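Local structure of NAD-dependent epimerase/dehydratase (Methylobacillus flagellatus KT, 3GPI) at residues Y113-E116 with W120-E123. The protein is of unknown function but belongs to the NAD-dependent epimerase/dehydratase family and probably binds a dinucleotide cofactor in a Rossmann-type domain. Sequence-based numbering, arbitrary orientation.
Sequences YGQE and WLDE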
loop_
_atom_site.group_PDB
_atom_site.type_symbol
_atom_site.label_atom_id
_atom_site.label_comp_id
_atom_site.label_asym_id
_atom_site.label_seq_id
_atom_site.Cartn_x
_atom_site.Cartn_y
_atom_site.Cartn_z
ATOM N N TYR A 113 -6.281 9.501 7.755
ATOM C CA TYR A 113 -7.510 10.303 7.683
ATOM C C TYR A 113 -8.499 9.688 8.647
ATOM O O TYR A 113 -9.313 8.840 8.261
ATOM C CB TYR A 113 -8.090 10.282 6.258
ATOM C CG TYR A 113 -7.209 10.926 5.227
ATOM C CD1 TYR A 113 -7.139 12.310 5.099
ATOM C CD2 TYR A 113 -6.476 10.147 4.338
ATOM C CE1 TYR A 113 -6.337 12.891 4.131
ATOM C CE2 TYR A 113 -5.677 10.721 3.378
ATOM C CZ TYR A 113 -5.617 12.079 3.269
ATOM O OH TYR A 113 -4.805 12.638 2.291
ATOM N N GLY A 114 -8.439 10.080 9.911
ATOM C CA GLY A 114 -9.330 9.487 10.897
ATOM C C GLY A 114 -10.698 10.167 10.879
ATOM O O GLY A 114 -11.637 9.665 11.518
ATOM N N GLN A 115 -10.828 11.306 10.210
ATOM C CA GLN A 115 -12.122 11.998 10.140
ATOM C C GLN A 115 -13.121 11.129 9.393
ATOM O O GLN A 115 -12.763 10.436 8.436
ATOM C CB GLN A 115 -12.019 13.365 9.471
ATOM C CG GLN A 115 -11.394 13.364 8.059
ATOM C CD GLN A 115 -9.930 13.744 8.096
ATOM O OE1 GLN A 115 -9.069 13.025 8.620
ATOM N NE2 GLN A 115 -9.636 14.895 7.509
ATOM N N GLU A 116 -14.349 11.078 9.895
ATOM C CA GLU A 116 -15.425 10.363 9.234
ATOM C C GLU A 116 -16.339 11.388 8.605
ATOM O O GLU A 116 -16.956 12.229 9.294
ATOM C CB GLU A 116 -16.177 9.481 10.236
ATOM C CG GLU A 116 -15.302 8.484 10.897
ATOM C CD GLU A 116 -16.064 7.300 11.425
ATOM O OE1 GLU A 116 -16.078 7.145 12.659
ATOM O OE2 GLU A 116 -16.653 6.535 10.640
ATOM N N TRP A 120 -15.656 13.371 -0.274
ATOM C CA TRP A 120 -14.428 12.915 -0.916
ATOM C C TRP A 120 -13.247 13.691 -0.380
ATOM O O TRP A 120 -13.256 14.925 -0.412
ATOM C CB TRP A 120 -14.496 13.186 -2.392
ATOM C CG TRP A 120 -15.513 12.368 -3.108
ATOM C CD1 TRP A 120 -16.833 12.666 -3.301
ATOM C CD2 TRP A 120 -15.283 11.122 -3.761
ATOM N NE1 TRP A 120 -17.437 11.677 -4.049
ATOM C CE2 TRP A 120 -16.502 10.713 -4.337
ATOM C CE3 TRP A 120 -14.153 10.299 -3.893
ATOM C CZ2 TRP A 120 -16.623 9.521 -5.056
ATOM C CZ3 TRP A 120 -14.270 9.133 -4.588
ATOM C CH2 TRP A 120 -15.490 8.759 -5.195
ATOM N N LEU A 121 -12.231 12.985 0.103
ATOM C CA LEU A 121 -10.995 13.596 0.577
ATOM C C LEU A 121 -9.889 13.328 -0.420
ATOM O O LEU A 121 -9.885 12.291 -1.087
ATOM C CB LEU A 121 -10.556 12.995 1.919
ATOM C CG LEU A 121 -11.624 12.979 3.008
ATOM C CD1 LEU A 121 -11.042 12.503 4.318
ATOM C CD2 LEU A 121 -12.268 14.345 3.100
ATOM N N ASP A 122 -8.944 14.250 -0.486
ATOM C CA ASP A 122 -7.762 14.043 -1.294
ATOM C C ASP A 122 -6.500 14.542 -0.594
ATOM O O ASP A 122 -6.498 14.759 0.612
ATOM C CB ASP A 122 -7.957 14.626 -2.685
ATOM C CG ASP A 122 -8.053 16.122 -2.687
ATOM O OD1 ASP A 122 -7.644 16.785 -1.690
ATOM O OD2 ASP A 122 -8.548 16.629 -3.728
ATOM N N GLU A 123 -5.382 14.632 -1.319
ATOM C CA GLU A 123 -4.106 14.980 -0.689
ATOM C C GLU A 123 -4.098 16.382 -0.093
ATOM O O GLU A 123 -3.265 16.668 0.789
ATOM C CB GLU A 123 -2.944 14.860 -1.702
ATOM C CG GLU A 123 -2.731 13.444 -2.328
ATOM C CD GLU A 123 -3.681 13.135 -3.512
ATOM O OE1 GLU A 123 -4.575 13.940 -3.891
ATOM O OE2 GLU A 123 -3.572 12.034 -4.094
#
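The Y113 and L121 side chains reach toward each other from opposite segments and overlap alongside one another, their backbones held 8.6 Å apart between CA atoms, and so illustrate how a loop can be joined to a short strand by side chains. The Y113 ring reaches the second segment because its CG is turned to the far side from the carbonyl carbon (chi1 -64°). The L121 CD1 methyl meets the ring obliquely, 4.0 Å from Y113 CD1. Farther out, Y113 OH passes 3.2 Å from the carbonyl O of D122 and 3.9 Å from E123 CA, and it takes a hydrogen bond from R153 NH1. A leucine in place of Y113 would probably leave R153 without this phenolic partner and the L121 methyl with less to pack against. Beyond G114, Q115 brings its aliphatic part back over the same methyl, with Q115 CG 3.9 Å from L121 CD1. Its chain bends at chi2 (-98°), and its amide is fixed at both ends by backbone, OE1 to I128 N and NE2 to P126 O. One leucine branch is thus shared by an aromatic ring and a glutamine stem. The contact links the loop after strand 103-109 to the short strand 120-121, which pairs in parallel with strand 248-249 through L121; Y113 also packs on I211 of strand 209-212, while E123 OE2 is hydrogen-bonded to I211 N and E123 OE1 forms a salt bridge with R253 NH1.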